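Local coordinates for protein 3-hydroxyadipyl-CoA dehydrogenase (Escherichia coli, PDB 3MOG) that oxidises (3S)-3-hydroxyadipyl-CoA to 3-oxoadipyl-CoA with NAD(+) in the breakdown of phenylacetate, at residues C[195-207]-C[228-242]. Numbering follows the deposited sequence.
Sequences ARPYYSEAWRALE and MGPLELTDLIGQDVN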
ATOM      1  N   ALA C 195      12.734  13.524   9.145  1.00 42.16           N
ATOM      2  CA  ALA C 195      14.003  12.792   9.123  1.00 37.70           C
ATOM      3  C   ALA C 195      13.980  11.469   8.372  1.00 38.19           C
ATOM      4  O   ALA C 195      15.036  10.972   7.985  1.00 42.57           O
ATOM      5  CB  ALA C 195      14.506  12.548  10.548  1.00 38.02           C
ATOM      6  N   ARG C 196      12.800  10.882   8.189  1.00 38.05           N
ATOM      7  CA  ARG C 196      12.699   9.534   7.605  1.00 38.93           C
ATOM      8  C   ARG C 196      13.503   9.283   6.301  1.00 45.05           C
ATOM      9  O   ARG C 196      14.188   8.261   6.205  1.00 47.80           O
ATOM     10  CB  ARG C 196      11.234   9.109   7.426  1.00 39.24           C
ATOM     11  CG  ARG C 196      10.469   8.741   8.702  1.00 41.17           C
ATOM     12  CD  ARG C 196      11.195   7.661   9.523  1.00 50.98           C
ATOM     13  NE  ARG C 196      11.908   8.247  10.665  1.00 51.46           N
ATOM     14  CZ  ARG C 196      12.794   7.607  11.415  1.00 58.95           C
ATOM     15  NH1 ARG C 196      13.108   6.338  11.162  1.00 52.36           N
ATOM     16  NH2 ARG C 196      13.371   8.243  12.429  1.00 65.74           N
ATOM     17  N   PRO C 197      13.445  10.204   5.303  1.00 46.48           N
ATOM     18  CA  PRO C 197      14.234   9.866   4.087  1.00 40.19           C
ATOM     19  C   PRO C 197      15.752   9.982   4.220  1.00 42.97           C
ATOM     20  O   PRO C 197      16.486   9.510   3.343  1.00 39.61           O
ATOM     21  CB  PRO C 197      13.702  10.828   3.026  1.00 40.52           C
ATOM     22  CG  PRO C 197      13.001  11.902   3.776  1.00 43.23           C
ATOM     23  CD  PRO C 197      12.506  11.323   5.054  1.00 41.02           C
ATOM     24  N   TYR C 198      16.225  10.586   5.310  1.00 44.61           N
ATOM     25  CA  TYR C 198      17.655  10.619   5.553  1.00 47.51           C
ATOM     26  C   TYR C 198      18.143   9.182   5.750  1.00 53.44           C
ATOM     27  O   TYR C 198      19.174   8.798   5.196  1.00 51.72           O
ATOM     28  CB  TYR C 198      18.011  11.521   6.739  1.00 43.13           C
ATOM     29  CG  TYR C 198      19.501  11.712   6.933  1.00 51.50           C
ATOM     30  CD1 TYR C 198      20.288  12.241   5.913  1.00 50.39           C
ATOM     31  CD2 TYR C 198      20.123  11.378   8.145  1.00 45.69           C
ATOM     32  CE1 TYR C 198      21.652  12.409   6.073  1.00 55.29           C
ATOM     33  CE2 TYR C 198      21.484  11.550   8.317  1.00 49.20           C
ATOM     34  CZ  TYR C 198      22.241  12.062   7.272  1.00 54.45           C
ATOM     35  OH  TYR C 198      23.583  12.237   7.416  1.00 60.34           O
ATOM     36  N   TYR C 199      17.357   8.376   6.469  1.00 47.62           N
ATOM     37  CA  TYR C 199      17.714   6.984   6.697  1.00 49.28           C
ATOM     38  C   TYR C 199      17.376   6.104   5.515  1.00 48.00           C
ATOM     39  O   TYR C 199      18.182   5.267   5.123  1.00 51.26           O
ATOM     40  CB  TYR C 199      17.074   6.447   7.979  1.00 39.59           C
ATOM     41  CG  TYR C 199      17.334   7.344   9.150  1.00 46.32           C
ATOM     42  CD1 TYR C 199      16.290   8.062   9.737  1.00 40.03           C
ATOM     43  CD2 TYR C 199      18.626   7.523   9.646  1.00 43.38           C
ATOM     44  CE1 TYR C 199      16.507   8.903  10.795  1.00 41.99           C
ATOM     45  CE2 TYR C 199      18.863   8.382  10.724  1.00 46.57           C
ATOM     46  CZ  TYR C 199      17.795   9.065  11.288  1.00 50.82           C
ATOM     47  OH  TYR C 199      17.985   9.918  12.344  1.00 54.58           O
ATOM     48  N   SER C 200      16.197   6.305   4.937  1.00 46.38           N
ATOM     49  CA  SER C 200      15.684   5.367   3.941  1.00 46.69           C
ATOM     50  C   SER C 200      16.328   5.488   2.559  1.00 46.57           C
ATOM     51  O   SER C 200      16.396   4.493   1.814  1.00 38.59           O
ATOM     52  CB  SER C 200      14.158   5.448   3.848  1.00 44.24           C
ATOM     53  OG  SER C 200      13.742   6.669   3.277  1.00 51.36           O
ATOM     54  N   GLU C 201      16.816   6.678   2.207  1.00 38.85           N
ATOM     55  CA  GLU C 201      17.611   6.760   0.969  1.00 42.84           C
ATOM     56  C   GLU C 201      18.928   5.952   1.031  1.00 39.49           C
ATOM     57  O   GLU C 201      19.288   5.263   0.061  1.00 39.41           O
ATOM     58  CB  GLU C 201      17.808   8.201   0.487  1.00 38.76           C
ATOM     59  CG  GLU C 201      16.536   8.817  -0.141  1.00 40.57           C
ATOM     60  CD  GLU C 201      15.984   8.013  -1.320  1.00 45.56           C
ATOM     61  OE1 GLU C 201      14.748   7.875  -1.432  1.00 42.47           O
ATOM     62  OE2 GLU C 201      16.779   7.524  -2.147  1.00 50.05           O
ATOM     63  N   ALA C 202      19.585   5.986   2.186  1.00 39.68           N
ATOM     64  CA  ALA C 202      20.787   5.180   2.454  1.00 38.85           C
ATOM     65  C   ALA C 202      20.559   3.656   2.390  1.00 43.65           C
ATOM     66  O   ALA C 202      21.333   2.941   1.753  1.00 45.00           O
ATOM     67  CB  ALA C 202      21.324   5.535   3.776  1.00 36.32           C
ATOM     68  N   TRP C 203      19.519   3.157   3.054  1.00 44.10           N
ATOM     69  CA  TRP C 203      19.164   1.731   2.933  1.00 42.00           C
ATOM     70  C   TRP C 203      18.920   1.275   1.489  1.00 43.25           C
ATOM     71  O   TRP C 203      19.339   0.175   1.101  1.00 48.21           O
ATOM     72  CB  TRP C 203      17.956   1.397   3.794  1.00 40.28           C
ATOM     73  CG  TRP C 203      18.198   1.579   5.274  1.00 49.09           C
ATOM     74  CD1 TRP C 203      17.536   2.427   6.117  1.00 48.81           C
ATOM     75  CD2 TRP C 203      19.160   0.881   6.081  1.00 53.35           C
ATOM     76  NE1 TRP C 203      18.029   2.310   7.399  1.00 50.94           N
ATOM     77  CE2 TRP C 203      19.029   1.373   7.404  1.00 55.27           C
ATOM     78  CE3 TRP C 203      20.115  -0.116   5.819  1.00 56.24           C
ATOM     79  CZ2 TRP C 203      19.824   0.909   8.459  1.00 51.81           C
ATOM     80  CZ3 TRP C 203      20.907  -0.575   6.874  1.00 55.88           C
ATOM     81  CH2 TRP C 203      20.746  -0.067   8.176  1.00 43.81           C
ATOM     82  N   ARG C 204      18.268   2.123   0.693  1.00 43.23           N
ATOM     83  CA  ARG C 204      18.036   1.810  -0.714  1.00 47.02           C
ATOM     84  C   ARG C 204      19.337   1.758  -1.508  1.00 46.65           C
ATOM     85  O   ARG C 204      19.531   0.852  -2.324  1.00 46.02           O
ATOM     86  CB  ARG C 204      17.076   2.804  -1.344  1.00 47.41           C
ATOM     87  CG  ARG C 204      15.632   2.377  -1.203  1.00 54.62           C
ATOM     88  CD  ARG C 204      14.762   3.351  -1.908  1.00 58.57           C
ATOM     89  NE  ARG C 204      14.765   3.161  -3.354  1.00 50.57           N
ATOM     90  CZ  ARG C 204      13.666   2.928  -4.058  1.00 52.76           C
ATOM     91  NH1 ARG C 204      12.495   2.840  -3.434  1.00 49.24           N
ATOM     92  NH2 ARG C 204      13.731   2.783  -5.376  1.00 47.12           N
ATOM     93  N   ALA C 205      20.221   2.717  -1.242  1.00 44.12           N
ATOM     94  CA  ALA C 205      21.544   2.760  -1.861  1.00 50.08           C
ATOM     95  C   ALA C 205      22.327   1.502  -1.466  1.00 47.46           C
ATOM     96  O   ALA C 205      22.870   0.816  -2.323  1.00 45.59           O
ATOM     97  CB  ALA C 205      22.289   4.043  -1.446  1.00 44.04           C
ATOM     98  N   LEU C 206      22.310   1.190  -0.172  1.00 48.35           N
ATOM     99  CA  LEU C 206      22.926  -0.021   0.376  1.00 54.31           C
ATOM    100  C   LEU C 206      22.400  -1.327  -0.228  1.00 59.77           C
ATOM    101  O   LEU C 206      23.194  -2.210  -0.544  1.00 62.53           O
ATOM    102  CB  LEU C 206      22.761  -0.051   1.891  1.00 53.36           C
ATOM    103  CG  LEU C 206      23.747  -0.845   2.733  1.00 58.27           C
ATOM    104  CD1 LEU C 206      25.162  -0.815   2.144  1.00 58.10           C
ATOM    105  CD2 LEU C 206      23.734  -0.251   4.120  1.00 56.01           C
ATOM    106  N   GLU C 207      21.080  -1.428  -0.418  1.00 56.18           N
ATOM    107  CA  GLU C 207      20.459  -2.643  -0.966  1.00 52.22           C
ATOM    108  C   GLU C 207      20.839  -2.835  -2.422  1.00 50.66           C
ATOM    109  O   GLU C 207      20.866  -3.961  -2.912  1.00 57.70           O
ATOM    110  CB  GLU C 207      18.925  -2.598  -0.820  1.00 55.22           C
ATOM    111  CG  GLU C 207      18.195  -3.934  -1.059  1.00 61.70           C
ATOM    112  CD  GLU C 207      16.723  -3.925  -0.634  1.00 60.90           C
ATOM    113  OE1 GLU C 207      16.190  -2.848  -0.305  1.00 66.29           O
ATOM    114  OE2 GLU C 207      16.093  -5.004  -0.620  1.00 58.66           O
ATOM    115  N   MET C 228      26.517  13.594  11.130  1.00 52.31           N
ATOM    116  CA  MET C 228      26.819  12.168  11.037  1.00 50.63           C
ATOM    117  C   MET C 228      26.097  11.533   9.847  1.00 53.00           C
ATOM    118  O   MET C 228      24.955  11.878   9.552  1.00 54.11           O
ATOM    119  CB  MET C 228      26.444  11.459  12.337  1.00 56.24           C
ATOM    120  CG  MET C 228      26.747   9.958  12.343  1.00 70.70           C
ATOM    121  SD  MET C 228      27.168   9.340  13.974  1.00 76.30           S
ATOM    122  CE  MET C 228      28.660  10.308  14.276  1.00 75.96           C
ATOM    123  N   GLY C 229      26.780  10.625   9.159  1.00 51.30           N
ATOM    124  CA  GLY C 229      26.193   9.861   8.066  1.00 55.32           C
ATOM    125  C   GLY C 229      25.027   9.020   8.550  1.00 50.43           C
ATOM    126  O   GLY C 229      25.018   8.579   9.702  1.00 55.12           O
ATOM    127  N   PRO C 230      24.032   8.799   7.676  1.00 48.05           N
ATOM    128  CA  PRO C 230      22.797   8.137   8.120  1.00 48.56           C
ATOM    129  C   PRO C 230      23.010   6.713   8.659  1.00 48.80           C
ATOM    130  O   PRO C 230      22.357   6.330   9.613  1.00 48.76           O
ATOM    131  CB  PRO C 230      21.947   8.102   6.850  1.00 41.97           C
ATOM    132  CG  PRO C 230      22.922   8.116   5.731  1.00 33.67           C
ATOM    133  CD  PRO C 230      24.026   9.043   6.222  1.00 37.78           C
ATOM    134  N   LEU C 231      23.942   5.955   8.089  1.00 49.81           N
ATOM    135  CA  LEU C 231      24.077   4.538   8.468  1.00 50.65           C
ATOM    136  C   LEU C 231      24.803   4.393   9.808  1.00 50.69           C
ATOM    137  O   LEU C 231      24.333   3.702  10.708  1.00 49.33           O
ATOM    138  CB  LEU C 231      24.721   3.733   7.340  1.00 53.57           C
ATOM    139  CG  LEU C 231      23.932   3.754   6.017  1.00 55.91           C
ATOM    140  CD1 LEU C 231      24.809   3.385   4.845  1.00 51.50           C
ATOM    141  CD2 LEU C 231      22.723   2.826   6.068  1.00 48.06           C
ATOM    142  N   GLU C 232      25.911   5.108   9.963  1.00 58.22           N
ATOM    143  CA  GLU C 232      26.566   5.222  11.265  1.00 56.12           C
ATOM    144  C   GLU C 232      25.618   5.733  12.370  1.00 53.36           C
ATOM    145  O   GLU C 232      25.620   5.193  13.477  1.00 54.69           O
ATOM    146  CB  GLU C 232      27.801   6.109  11.167  1.00 57.13           C
ATOM    147  CG  GLU C 232      28.615   6.143  12.447  1.00 67.95           C
ATOM    148  CD  GLU C 232      29.900   6.931  12.325  1.00 76.42           C
ATOM    149  OE1 GLU C 232      30.309   7.251  11.182  1.00 77.69           O
ATOM    150  OE2 GLU C 232      30.501   7.223  13.382  1.00 79.14           O
ATOM    151  N   LEU C 233      24.816   6.756  12.068  1.00 53.09           N
ATOM    152  CA  LEU C 233      23.810   7.267  13.008  1.00 50.47           C
ATOM    153  C   LEU C 233      22.767   6.208  13.377  1.00 50.16           C
ATOM    154  O   LEU C 233      22.365   6.130  14.530  1.00 51.45           O
ATOM    155  CB  LEU C 233      23.123   8.532  12.471  1.00 50.78           C
ATOM    156  CG  LEU C 233      22.182   9.325  13.390  1.00 55.00           C
ATOM    157  CD1 LEU C 233      22.947   9.983  14.521  1.00 60.37           C
ATOM    158  CD2 LEU C 233      21.407  10.372  12.611  1.00 50.74           C
ATOM    159  N   THR C 234      22.352   5.373  12.430  1.00 46.86           N
ATOM    160  CA  THR C 234      21.471   4.251  12.805  1.00 52.77           C
ATOM    161  C   THR C 234      22.159   3.236  13.736  1.00 58.20           C
ATOM    162  O   THR C 234      21.511   2.686  14.634  1.00 57.11           O
ATOM    163  CB  THR C 234      20.852   3.506  11.599  1.00 54.94           C
ATOM    164  OG1 THR C 234      21.872   2.866  10.821  1.00 51.52           O
ATOM    165  CG2 THR C 234      20.061   4.449  10.723  1.00 58.54           C
ATOM    166  N   ASP C 235      23.459   2.997  13.522  1.00 57.56           N
ATOM    167  CA  ASP C 235      24.265   2.146  14.421  1.00 60.29           C
ATOM    168  C   ASP C 235      24.373   2.749  15.822  1.00 56.61           C
ATOM    169  O   ASP C 235      24.356   2.033  16.816  1.00 62.20           O
ATOM    170  CB  ASP C 235      25.668   1.884  13.849  1.00 54.91           C
ATOM    171  CG  ASP C 235      25.779   0.548  13.103  1.00 61.76           C
ATOM    172  OD1 ASP C 235      24.736  -0.065  12.794  1.00 54.10           O
ATOM    173  OD2 ASP C 235      26.924   0.108  12.823  1.00 57.58           O
ATOM    174  N   LEU C 236      24.440   4.073  15.895  1.00 61.93           N
ATOM    175  CA  LEU C 236      24.538   4.766  17.176  1.00 61.44           C
ATOM    176  C   LEU C 236      23.206   5.024  17.864  1.00 59.99           C
ATOM    177  O   LEU C 236      23.169   5.201  19.075  1.00 66.16           O
ATOM    178  CB  LEU C 236      25.299   6.075  17.003  1.00 69.06           C
ATOM    179  CG  LEU C 236      26.711   6.055  17.582  1.00 79.52           C
ATOM    180  CD1 LEU C 236      27.680   6.757  16.656  1.00 83.55           C
ATOM    181  CD2 LEU C 236      26.725   6.684  18.983  1.00 85.81           C
ATOM    182  N   ILE C 237      22.118   5.089  17.099  1.00 61.52           N
ATOM    183  CA  ILE C 237      20.786   5.199  17.689  1.00 56.76           C
ATOM    184  C   ILE C 237      20.372   3.802  18.152  1.00 53.27           C
ATOM    185  O   ILE C 237      19.744   3.638  19.202  1.00 52.62           O
ATOM    186  CB  ILE C 237      19.752   5.826  16.705  1.00 56.00           C
ATOM    187  CG1 ILE C 237      20.021   7.323  16.523  1.00 63.85           C
ATOM    188  CG2 ILE C 237      18.305   5.669  17.218  1.00 52.36           C
ATOM    189  CD1 ILE C 237      19.213   7.967  15.399  1.00 60.92           C
ATOM    190  N   GLY C 238      20.766   2.797  17.380  1.00 51.06           N
ATOM    191  CA  GLY C 238      20.377   1.426  17.662  1.00 50.21           C
ATOM    192  C   GLY C 238      19.379   1.004  16.616  1.00 53.42           C
ATOM    193  O   GLY C 238      18.299   1.596  16.511  1.00 57.92           O
ATOM    194  N   GLN C 239      19.752  -0.004  15.831  1.00 46.88           N
ATOM    195  CA  GLN C 239      18.940  -0.468  14.713  1.00 52.16           C
ATOM    196  C   GLN C 239      17.514  -0.793  15.116  1.00 53.91           C
ATOM    197  O   GLN C 239      16.593  -0.460  14.388  1.00 50.22           O
ATOM    198  CB  GLN C 239      19.574  -1.675  14.012  1.00 47.70           C
ATOM    199  CG  GLN C 239      20.952  -1.398  13.423  1.00 45.18           C
ATOM    200  CD  GLN C 239      20.907  -0.415  12.278  1.00 52.38           C
ATOM    201  OE1 GLN C 239      19.871  -0.229  11.644  1.00 45.17           O
ATOM    202  NE2 GLN C 239      22.040   0.226  12.006  1.00 55.71           N
ATOM    203  N   ASP C 240      17.349  -1.411  16.286  1.00 55.25           N
ATOM    204  CA  ASP C 240      16.025  -1.707  16.835  1.00 55.47           C
ATOM    205  C   ASP C 240      15.164  -0.459  17.035  1.00 51.30           C
ATOM    206  O   ASP C 240      13.986  -0.474  16.701  1.00 54.74           O
ATOM    207  CB  ASP C 240      16.123  -2.530  18.135  1.00 53.04           C
ATOM    208  CG  ASP C 240      16.943  -1.832  19.238  1.00 56.64           C
ATOM    209  OD1 ASP C 240      17.793  -0.959  18.945  1.00 58.99           O
ATOM    210  OD2 ASP C 240      16.731  -2.172  20.417  1.00 67.22           O
ATOM    211  N   VAL C 241      15.765   0.615  17.549  1.00 50.54           N
ATOM    212  CA  VAL C 241      15.038   1.848  17.867  1.00 51.91           C
ATOM    213  C   VAL C 241      14.642   2.599  16.587  1.00 53.07           C
ATOM    214  O   VAL C 241      13.478   2.985  16.422  1.00 58.62           O
ATOM    215  CB  VAL C 241      15.858   2.769  18.825  1.00 56.56           C
ATOM    216  CG1 VAL C 241      15.083   4.052  19.178  1.00 50.56           C
ATOM    217  CG2 VAL C 241      16.243   2.017  20.115  1.00 53.64           C
ATOM    218  N   ASN C 242      15.601   2.756  15.673  1.00 44.83           N
ATOM    219  CA  ASN C 242      15.394   3.533  14.451  1.00 47.89           C
ATOM    220  C   ASN C 242      14.406   2.841  13.518  1.00 47.11           C
ATOM    221  O   ASN C 242      13.568   3.505  12.911  1.00 47.67           O
ATOM    222  CB  ASN C 242      16.749   3.869  13.806  1.00 43.81           C
ATOM    223  CG  ASN C 242      16.637   4.529  12.437  1.00 47.47           C
ATOM    224  OD1 ASN C 242      16.563   3.842  11.409  1.00 46.24           O
ATOM    225  ND2 ASN C 242      16.704   5.870  12.407  1.00 42.12           N
TER
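Y199 receives N242 ND2 over one ring face, 3.3 Å above the ring plane and over its centre, the amide nearly perpendicular to the ring (80°). Its ring lodges as a knob among L233, T234, I237 and N242: T234 CG2 approaches CD2, L233 CD2 lies at the ring edge, and I237 CD1 reaches OH. The same N242 turns OD1 to Q265, while its backbone O takes a weak bond from R196 NH1, a group held more firmly by T246.

The preceding residue, Y198, points its ring elsewhere. With CG anti to the backbone N (chi1 -173°), the ring reaches past P230 to the N-terminus of helix 230-237, where its OH donates to M228 O at 2.6 Å. P230 CB packs over the ring face, 4.0 Å from its centroid, a CH-pi contact. A phenylalanine here could keep this CH-pi contact but would probably leave M228 O, just ahead of the G229 N-cap, without its hydroxyl mate.

Further along, L231 CD2 fits between A202 CB, L206 CD2 and the W203 indole, standing 3.8 Å from the centroid of the six-membered ring and almost on its normal. At the indole edge, Q239 OE1 comes within 3.4 Å of W203 CZ2. Q239 NE2 bridges T234 OG1 and D235 OD1, tying the start of helix 239-252 back to the preceding helix across G238.

Helices 196-207 and 230-237 cross at -111° within the first of two C-terminal-type domains of the 3-hydroxyacyl-CoA dehydrogenase family, with helix 213-223 touching Y198 and P230 and helix 263-270 touching W203, while helix 390-406, from the second, packs on Y198 and P197.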